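Local coordinates for relik capsid n-terminal domain (PDB 2XGU), which probably forms the outer, N-terminal part of the capsid protein that assembles into the core shell of an ancient rabbit lentivirus, at residues H29-P34 and E130-C135; D71-K76 and T122-W127; E75-W80 and Q101-G106. One frame throughout, in Å; residues are numbered along the deposited sequence.

Contact 1. Residues H29-P34 and E130-C135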
loop_
_atom_site.group_PDB
_atom_site.type_symbol
_atom_site.label_atom_id
_atom_site.label_comp_id
_atom_site.label_asym_id
_atom_site.label_seq_id
_atom_site.Cartn_x
_atom_site.Cartn_y
_atom_site.Cartn_z
ATOM N N HIS A 29 -9.147 18.494 -2.913
ATOM C CA HIS A 29 -9.541 17.402 -2.020
ATOM C C HIS A 29 -8.481 17.024 -0.976
ATOM O O HIS A 29 -8.808 16.453 0.063
ATOM C CB HIS A 29 -9.950 16.167 -2.835
ATOM C CG HIS A 29 -10.982 16.448 -3.890
ATOM N ND1 HIS A 29 -10.656 16.673 -5.209
ATOM C CD2 HIS A 29 -12.330 16.537 -3.815
ATOM C CE1 HIS A 29 -11.758 16.892 -5.905
ATOM N NE2 HIS A 29 -12.790 16.815 -5.081
ATOM N N GLY A 30 -7.220 17.343 -1.247
ATOM C CA GLY A 30 -6.131 16.970 -0.358
ATOM C C GLY A 30 -5.299 15.802 -0.871
ATOM O O GLY A 30 -5.804 14.908 -1.545
ATOM N N LEU A 31 -4.017 15.798 -0.530
ATOM C CA LEU A 31 -3.078 14.815 -1.054
ATOM C C LEU A 31 -3.393 13.382 -0.611
ATOM O O LEU A 31 -3.267 12.441 -1.398
ATOM C CB LEU A 31 -1.654 15.190 -0.640
ATOM C CG LEU A 31 -0.558 14.217 -1.062
ATOM C CD1 LEU A 31 -0.477 14.145 -2.586
ATOM C CD2 LEU A 31 0.780 14.644 -0.458
ATOM N N THR A 32 -3.813 13.219 0.640
ATOM C CA THR A 32 -4.035 11.876 1.188
ATOM C C THR A 32 -5.517 11.586 1.423
ATOM O O THR A 32 -5.876 10.653 2.145
ATOM C CB THR A 32 -3.253 11.658 2.505
ATOM O OG1 THR A 32 -3.562 12.713 3.422
ATOM C CG2 THR A 32 -1.747 11.649 2.235
ATOM N N HIS A 33 -6.376 12.403 0.830
ATOM C CA HIS A 33 -7.800 12.108 0.804
ATOM C C HIS A 33 -7.975 10.832 -0.010
ATOM O O HIS A 33 -7.290 10.646 -1.017
ATOM C CB HIS A 33 -8.540 13.254 0.128
ATOM C CG HIS A 33 -10.029 13.113 0.157
ATOM N ND1 HIS A 33 -10.723 12.373 -0.773
ATOM C CD2 HIS A 33 -10.952 13.628 1.001
ATOM C CE1 HIS A 33 -12.016 12.433 -0.498
ATOM N NE2 HIS A 33 -12.182 13.185 0.571
ATOM N N PRO A 34 -8.891 9.942 0.406
ATOM C CA PRO A 34 -9.056 8.668 -0.314
ATOM C C PRO A 34 -9.271 8.830 -1.828
ATOM O O PRO A 34 -8.678 8.091 -2.608
ATOM C CB PRO A 34 -10.296 8.057 0.339
ATOM C CG PRO A 34 -10.323 8.629 1.688
ATOM C CD PRO A 34 -9.777 10.026 1.580
ATOM N N GLU A 130 1.393 2.364 -1.671
ATOM C CA GLU A 130 1.334 1.836 -0.312
ATOM C C GLU A 130 1.534 2.955 0.710
ATOM O O GLU A 130 0.827 3.020 1.706
ATOM C CB GLU A 130 2.358 0.720 -0.115
ATOM C CG GLU A 130 1.976 -0.509 -0.930
ATOM C CD GLU A 130 3.006 -1.602 -0.882
ATOM O OE1 GLU A 130 4.119 -1.344 -0.386
ATOM O OE2 GLU A 130 2.691 -2.726 -1.332
ATOM N N ALA A 131 2.490 3.843 0.458
ATOM C CA ALA A 131 2.765 4.936 1.379
ATOM C C ALA A 131 1.570 5.875 1.508
ATOM O O ALA A 131 1.183 6.255 2.612
ATOM C CB ALA A 131 4.007 5.701 0.942
ATOM N N LEU A 132 0.988 6.245 0.374
ATOM C CA LEU A 132 -0.225 7.069 0.390
ATOM C C LEU A 132 -1.359 6.396 1.167
ATOM O O LEU A 132 -2.007 7.011 2.020
ATOM C CB LEU A 132 -0.676 7.398 -1.032
ATOM C CG LEU A 132 0.221 8.359 -1.795
ATOM C CD1 LEU A 132 -0.062 8.295 -3.285
ATOM C CD2 LEU A 132 -0.036 9.763 -1.256
ATOM N N GLN A 133 -1.601 5.126 0.862
ATOM C CA GLN A 133 -2.670 4.375 1.502
ATOM C C GLN A 133 -2.498 4.338 3.018
ATOM O O GLN A 133 -3.478 4.445 3.768
ATOM C CB GLN A 133 -2.671 2.953 0.944
ATOM C CG GLN A 133 -4.025 2.319 0.630
ATOM C CD GLN A 133 -4.855 3.080 -0.396
ATOM O OE1 GLN A 133 -5.737 3.837 -0.025
ATOM N NE2 GLN A 133 -4.596 2.858 -1.683
ATOM N N GLU A 134 -1.255 4.190 3.472
ATOM C CA GLU A 134 -0.954 4.111 4.900
ATOM C C GLU A 134 -1.079 5.468 5.610
ATOM O O GLU A 134 -1.095 5.530 6.839
ATOM C CB GLU A 134 0.424 3.462 5.127
ATOM C CG GLU A 134 0.460 1.996 4.661
ATOM C CD GLU A 134 1.860 1.461 4.340
ATOM O OE1 GLU A 134 2.859 2.034 4.830
ATOM O OE2 GLU A 134 1.956 0.455 3.592
ATOM N N CYS A 135 -1.197 6.544 4.834
ATOM C CA CYS A 135 -1.382 7.888 5.385
ATOM C C CYS A 135 -2.781 8.415 5.089
ATOM O O CYS A 135 -3.043 9.608 5.210
ATOM C CB CYS A 135 -0.352 8.856 4.798
ATOM S SG CYS A 135 1.354 8.464 5.169
HETATM O O HOH W 1 -2.255 12.709 5.920
#

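Contact 2. Residues D71-K76 and T122-W127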
loop_
_atom_site.group_PDB
_atom_site.type_symbol
_atom_site.label_atom_id
_atom_site.label_comp_id
_atom_site.label_asym_id
_atom_site.label_seq_id
_atom_site.Cartn_x
_atom_site.Cartn_y
_atom_site.Cartn_z
ATOM N N ASP A 71 8.326 9.894 4.111
ATOM C CA ASP A 71 8.924 9.126 5.198
ATOM C C ASP A 71 8.640 7.626 5.057
ATOM O O ASP A 71 9.512 6.797 5.337
ATOM C CB ASP A 71 8.459 9.644 6.562
ATOM C CG ASP A 71 9.147 10.944 6.961
ATOM O OD1 ASP A 71 10.151 11.319 6.319
ATOM O OD2 ASP A 71 8.685 11.590 7.925
ATOM N N LYS A 72 7.433 7.277 4.629
ATOM C CA LYS A 72 7.081 5.872 4.478
ATOM C C LYS A 72 7.793 5.247 3.281
ATOM O O LYS A 72 8.221 4.104 3.353
ATOM C CB LYS A 72 5.564 5.666 4.412
ATOM C CG LYS A 72 4.894 5.882 5.754
ATOM C CD LYS A 72 3.421 5.551 5.722
ATOM C CE LYS A 72 2.809 5.786 7.098
ATOM N NZ LYS A 72 3.597 5.133 8.179
ATOM N N ILE A 73 7.933 6.002 2.191
ATOM C CA ILE A 73 8.727 5.554 1.044
ATOM C C ILE A 73 10.179 5.282 1.443
ATOM O O ILE A 73 10.762 4.262 1.056
ATOM C CB ILE A 73 8.671 6.572 -0.120
ATOM C CG1 ILE A 73 7.251 6.646 -0.695
ATOM C CG2 ILE A 73 9.662 6.208 -1.218
ATOM C CD1 ILE A 73 7.021 7.864 -1.554
ATOM N N LYS A 74 10.751 6.176 2.241
ATOM C CA LYS A 74 12.129 6.006 2.699
ATOM C C LYS A 74 12.262 4.765 3.558
ATOM O O LYS A 74 13.258 4.047 3.472
ATOM C CB LYS A 74 12.606 7.236 3.477
ATOM C CG LYS A 74 12.959 8.403 2.573
ATOM C CD LYS A 74 13.479 9.591 3.360
ATOM C CE LYS A 74 13.661 10.805 2.460
ATOM N NZ LYS A 74 14.111 12.006 3.225
ATOM N N GLU A 75 11.253 4.508 4.384
ATOM C CA GLU A 75 11.267 3.329 5.245
ATOM C C GLU A 75 11.279 2.052 4.407
ATOM O O GLU A 75 11.993 1.102 4.727
ATOM C CB GLU A 75 10.079 3.339 6.215
ATOM C CG GLU A 75 10.113 4.475 7.226
ATOM C CD GLU A 75 8.837 4.566 8.049
ATOM O OE1 GLU A 75 7.983 3.658 7.931
ATOM O OE2 GLU A 75 8.690 5.543 8.818
ATOM N N LYS A 76 10.486 2.034 3.338
ATOM C CA LYS A 76 10.463 0.900 2.414
ATOM C C LYS A 76 11.807 0.712 1.721
ATOM O O LYS A 76 12.259 -0.418 1.512
ATOM C CB LYS A 76 9.388 1.087 1.343
ATOM C CG LYS A 76 7.967 1.130 1.879
ATOM C CD LYS A 76 6.980 1.318 0.728
ATOM C CE LYS A 76 5.579 1.614 1.220
ATOM N NZ LYS A 76 5.084 0.555 2.148
ATOM N N THR A 122 7.374 -0.365 -11.796
ATOM C CA THR A 122 6.157 -0.981 -11.278
ATOM C C THR A 122 6.244 -1.106 -9.755
ATOM O O THR A 122 5.286 -0.851 -9.026
ATOM C CB THR A 122 5.961 -2.386 -11.865
ATOM O OG1 THR A 122 6.084 -2.336 -13.294
ATOM C CG2 THR A 122 4.588 -2.918 -11.503
ATOM N N LEU A 123 7.414 -1.513 -9.282
ATOM C CA LEU A 123 7.652 -1.666 -7.849
ATOM C C LEU A 123 7.632 -0.311 -7.137
ATOM O O LEU A 123 7.084 -0.185 -6.030
ATOM C CB LEU A 123 8.983 -2.381 -7.613
ATOM C CG LEU A 123 9.340 -2.599 -6.146
ATOM C CD1 LEU A 123 8.303 -3.468 -5.450
ATOM C CD2 LEU A 123 10.734 -3.224 -6.016
ATOM N N TYR A 124 8.207 0.706 -7.765
ATOM C CA TYR A 124 8.214 2.028 -7.140
ATOM C C TYR A 124 6.795 2.587 -7.018
ATOM O O TYR A 124 6.439 3.181 -5.992
ATOM C CB TYR A 124 9.094 3.012 -7.917
ATOM C CG TYR A 124 9.238 4.374 -7.267
ATOM C CD1 TYR A 124 9.496 4.492 -5.908
ATOM C CD2 TYR A 124 9.123 5.535 -8.019
ATOM C CE1 TYR A 124 9.652 5.726 -5.301
ATOM C CE2 TYR A 124 9.283 6.783 -7.427
ATOM C CZ TYR A 124 9.535 6.871 -6.068
ATOM O OH TYR A 124 9.701 8.102 -5.466
ATOM N N ARG A 125 6.001 2.424 -8.072
ATOM C CA ARG A 125 4.603 2.832 -8.027
ATOM C C ARG A 125 3.887 2.136 -6.872
ATOM O O ARG A 125 3.119 2.771 -6.146
ATOM C CB ARG A 125 3.907 2.541 -9.357
ATOM C CG ARG A 125 2.400 2.777 -9.334
ATOM C CD ARG A 125 1.785 2.494 -10.705
ATOM N NE ARG A 125 0.328 2.619 -10.658
ATOM C CZ ARG A 125 -0.493 1.655 -10.254
ATOM N NH1 ARG A 125 -0.012 0.469 -9.888
ATOM N NH2 ARG A 125 -1.807 1.874 -10.214
ATOM N N THR A 126 4.149 0.841 -6.700
ATOM C CA THR A 126 3.616 0.099 -5.568
ATOM C C THR A 126 4.022 0.709 -4.226
ATOM O O THR A 126 3.177 0.922 -3.360
ATOM C CB THR A 126 4.040 -1.376 -5.654
ATOM O OG1 THR A 126 3.352 -1.983 -6.752
ATOM C CG2 THR A 126 3.714 -2.117 -4.363
ATOM N N TRP A 127 5.305 1.033 -4.056
ATOM C CA TRP A 127 5.766 1.683 -2.825
ATOM C C TRP A 127 5.044 3.010 -2.563
ATOM O O TRP A 127 4.621 3.281 -1.438
ATOM C CB TRP A 127 7.276 1.974 -2.892
ATOM C CG TRP A 127 8.156 0.758 -2.795
ATOM C CD1 TRP A 127 7.764 -0.531 -2.638
ATOM C CD2 TRP A 127 9.592 0.737 -2.860
ATOM N NE1 TRP A 127 8.867 -1.367 -2.591
ATOM C CE2 TRP A 127 9.998 -0.607 -2.734
ATOM C CE3 TRP A 127 10.568 1.725 -3.017
ATOM C CZ2 TRP A 127 11.339 -0.984 -2.756
ATOM C CZ3 TRP A 127 11.902 1.351 -3.038
ATOM C CH2 TRP A 127 12.273 0.009 -2.897
#

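Contact 3. Residues E75-W80 and Q101-G106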
loop_
_atom_site.group_PDB
_atom_site.type_symbol
_atom_site.label_atom_id
_atom_site.label_comp_id
_atom_site.label_asym_id
_atom_site.label_seq_id
_atom_site.Cartn_x
_atom_site.Cartn_y
_atom_site.Cartn_z
ATOM N N GLU A 75 11.253 4.508 4.384
ATOM C CA GLU A 75 11.267 3.329 5.245
ATOM C C GLU A 75 11.279 2.052 4.407
ATOM O O GLU A 75 11.993 1.102 4.727
ATOM C CB GLU A 75 10.079 3.339 6.215
ATOM C CG GLU A 75 10.113 4.475 7.226
ATOM C CD GLU A 75 8.837 4.566 8.049
ATOM O OE1 GLU A 75 7.983 3.658 7.931
ATOM O OE2 GLU A 75 8.690 5.543 8.818
ATOM N N LYS A 76 10.486 2.034 3.338
ATOM C CA LYS A 76 10.463 0.900 2.414
ATOM C C LYS A 76 11.807 0.712 1.721
ATOM O O LYS A 76 12.259 -0.418 1.512
ATOM C CB LYS A 76 9.388 1.087 1.343
ATOM C CG LYS A 76 7.967 1.130 1.879
ATOM C CD LYS A 76 6.980 1.318 0.728
ATOM C CE LYS A 76 5.579 1.614 1.220
ATOM N NZ LYS A 76 5.084 0.555 2.148
ATOM N N ALA A 77 12.432 1.826 1.354
ATOM C CA ALA A 77 13.712 1.787 0.665
ATOM C C ALA A 77 14.789 1.245 1.604
ATOM O O ALA A 77 15.617 0.421 1.210
ATOM C CB ALA A 77 14.080 3.176 0.169
ATOM N N ILE A 78 14.775 1.708 2.854
ATOM C CA ILE A 78 15.713 1.203 3.861
ATOM C C ILE A 78 15.541 -0.307 4.077
ATOM O O ILE A 78 16.517 -1.059 4.122
ATOM C CB ILE A 78 15.570 1.966 5.194
ATOM C CG1 ILE A 78 15.989 3.422 4.989
ATOM C CG2 ILE A 78 16.416 1.305 6.286
ATOM C CD1 ILE A 78 15.758 4.316 6.186
ATOM N N ALA A 79 14.294 -0.753 4.190
ATOM C CA ALA A 79 14.015 -2.175 4.338
ATOM C C ALA A 79 14.494 -2.964 3.120
ATOM O O ALA A 79 15.083 -4.048 3.262
ATOM C CB ALA A 79 12.530 -2.392 4.559
ATOM N N TRP A 80 14.238 -2.422 1.934
ATOM C CA TRP A 80 14.635 -3.081 0.693
ATOM C C TRP A 80 16.145 -3.302 0.657
ATOM O O TRP A 80 16.612 -4.395 0.376
ATOM C CB TRP A 80 14.189 -2.261 -0.532
ATOM C CG TRP A 80 14.611 -2.915 -1.818
ATOM C CD1 TRP A 80 15.727 -2.632 -2.569
ATOM C CD2 TRP A 80 13.942 -3.986 -2.484
ATOM N NE1 TRP A 80 15.782 -3.463 -3.661
ATOM C CE2 TRP A 80 14.691 -4.295 -3.640
ATOM C CE3 TRP A 80 12.767 -4.700 -2.227
ATOM C CZ2 TRP A 80 14.311 -5.303 -4.529
ATOM C CZ3 TRP A 80 12.392 -5.704 -3.109
ATOM C CH2 TRP A 80 13.162 -5.993 -4.246
ATOM N N GLN A 101 17.923 3.152 -7.362
ATOM C CA GLN A 101 17.563 2.874 -8.747
ATOM C C GLN A 101 16.055 2.678 -8.911
ATOM O O GLN A 101 15.450 3.167 -9.862
ATOM C CB GLN A 101 18.318 1.638 -9.252
ATOM C CG GLN A 101 19.822 1.870 -9.407
ATOM C CD GLN A 101 20.576 0.619 -9.818
ATOM O OE1 GLN A 101 21.300 0.616 -10.818
ATOM N NE2 GLN A 101 20.418 -0.449 -9.047
ATOM N N ILE A 102 15.450 1.945 -7.982
ATOM C CA ILE A 102 14.007 1.738 -8.025
ATOM C C ILE A 102 13.255 3.073 -7.935
ATOM O O ILE A 102 12.266 3.281 -8.644
ATOM C CB ILE A 102 13.565 0.723 -6.942
ATOM C CG1 ILE A 102 14.064 -0.674 -7.303
ATOM C CG2 ILE A 102 12.054 0.723 -6.751
ATOM C CD1 ILE A 102 14.147 -1.608 -6.108
ATOM N N ARG A 103 13.755 3.995 -7.107
ATOM C CA ARG A 103 13.153 5.320 -6.915
ATOM C C ARG A 103 13.501 6.322 -8.027
ATOM O O ARG A 103 13.065 7.478 -7.977
ATOM C CB ARG A 103 13.599 5.893 -5.566
ATOM C CG ARG A 103 13.123 5.125 -4.330
ATOM C CD ARG A 103 13.871 5.558 -3.065
ATOM N NE ARG A 103 13.512 6.910 -2.654
ATOM C CZ ARG A 103 14.125 7.586 -1.690
ATOM N NH1 ARG A 103 15.139 7.039 -1.028
ATOM N NH2 ARG A 103 13.722 8.811 -1.385
ATOM N N GLY A 104 14.301 5.900 -8.998
ATOM C CA GLY A 104 14.686 6.739 -10.123
ATOM C C GLY A 104 15.725 7.812 -9.831
ATOM O O GLY A 104 15.863 8.782 -10.580
ATOM N N ILE A 105 16.472 7.642 -8.750
ATOM C CA ILE A 105 17.462 8.639 -8.351
ATOM C C ILE A 105 18.675 8.617 -9.276
ATOM O O ILE A 105 19.309 7.577 -9.463
ATOM C CB ILE A 105 17.896 8.417 -6.904
ATOM C CG1 ILE A 105 16.696 8.606 -5.975
ATOM C CG2 ILE A 105 19.026 9.379 -6.527
ATOM C CD1 ILE A 105 16.971 8.275 -4.520
ATOM N N GLY A 106 18.968 9.762 -9.879
ATOM C CA GLY A 106 20.087 9.877 -10.796
ATOM C C GLY A 106 19.821 9.312 -12.180
ATOM O O GLY A 106 20.754 9.126 -12.962
#

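Contact 1. Residues H29-P34 and E130-C135
In the mostly helical N-terminal domain of this lentiviral capsid protein, the turn between helices 16-29 and 34-43 packs against the C-terminal end of helix 118-134. Leu31 and Thr32 of the turn meet Leu132 and Cys135. The nearest CA atoms are those of Thr32 and Leu132, 6.2 Å apart. Leu132 sends its CD2 branch to the turn. This methyl lies 4.3 Å from Thr32 CG2 and 4.5 Å from Leu31 CG. It also covers the backbone oxygen of Leu31, which is buried here and has no polar partner in the model. Leu31 itself turns its side chain to Trp22 and Val26 of helix 16-29, and Leu132 also touches Ile37 and Phe40 of helix 34-43. Leu31 thus packs back on helix 16-29, and Leu132 spans from the loop to helix 34-43.

Thr32 points its CB at the other segment and meets Cys135, just past the last turn. Its CB is 3.4 Å from Cys135 O, and its CG2 is 4.0 Å from Cys135 CB. With chi1 at 53°, OG1 faces a bridging water while CG2 lies against Leu132 and Cys135. The backbone of Thr32 is hydrogen-bonded to Arg137, which ties the turn to the chain just beyond the helix. The water links the two sides: it lies 2.8 Å from Thr32 OG1 and donates a hydrogen bond of 3.3 Å to Cys135 O.

Contact 2. Residues D71-K76 and T122-W127
Helices 63-83 and 118-134 run at 131° to each other in their segments 71-76 and 122-127, with axes 10.8 Å apart at closest approach. Ile73 and Lys76 meet Tyr124 and Trp127. Lys76 lays its aliphatic chain alongside Trp127, the two side chains running antiparallel. Lys76 CB sits over a face of the indole, 4.3 Å from the centroid of the five-membered ring and 12° off its normal, a CH-pi contact. Leu123 CG covers the opposite face. Further along the lysine, CD is 3.7 Å from Trp127 CB, and CE is 3.3 Å from Trp127 O. The chain is extended up to CE and bends only at its last torsion, chi4 -56°, which turns NZ out of the line of the chain. Ile73 meets Tyr124 at about a right angle: its CG2 lies 4.1 Å from Tyr124 CE1, at the ring edge and near the ring plane. The phenol OH is hydrogen-bonded to Asn53 of helix 49-57. Lys76 therefore works in two ways. Its CB and CD pack on the indole and CE on the backbone oxygen, while its ammonium group makes long, weak ion pairs with Glu130 and Glu134, and with Glu130 of the second subunit.

Contact 3. Residues E75-W80 and Q101-G106
Ala77 and Trp80, one turn apart on helix 63-83, face Ile102 and Arg103 where the short helix 99-102 ends. Ala77 comes first. Its CB points toward the other segment and lies 4.0 Å from Arg103 CD and 4.2 Å from Arg103 NH1. The arginine chain bends at chi3, 70°, and the methyl meets the guanidinium obliquely. Ile105 CD1 lies over the centre of one guanidinium face, 4.0 Å above its plane.

Trp80 follows. Its CG is anti to the backbone N (chi1 179°), and the indole reaches Ile102, with the two side chains at about a right angle. Ile102 CD1 sits over one ring face, nearer the rim than the middle. It is 3.5 Å from Trp80 NE1 and 3.9 Å from the centroid of the five-membered ring, 28° off the normal, a CH-pi contact. The indole N-H is hydrogen-bonded to Leu97 O, which helps fix the ring's rotation. Gly104, with positive phi, ends the short helix in a Schellman motif.

The contact joins helix 63-83 to helix 99-102 next to helix 118-134. Trp127 of that helix meets the Trp80 ring edge-to-face, and Leu123 and Tyr124 pack on Ile102 and Arg103.

In the fold
Contacts 1 and 2 share helix 118-134, and contacts 2 and 3 share helix 63-83. Contacts 2 and 3 are closest, with centres about 7 Å apart, and Tyr124 CB lies 3.3 Å from Ile102 O. Contact 1 is about 13 Å from contact 2 and about 20 Å from contact 3, centre to centre. Lys76, in the segments of both contacts 2 and 3, ties them to segment 130-135: its NZ is 3.3 Å from Glu130 OE1 and 3.4 Å from Glu134 OE2, both long, weak ion pairs. Just past helix 118-134, Cys135 SG packs on Lys72 CE of segment 71-76, 3.6 Å away. Arg125 is hydrogen-bonded to Gln136 of the second subunit.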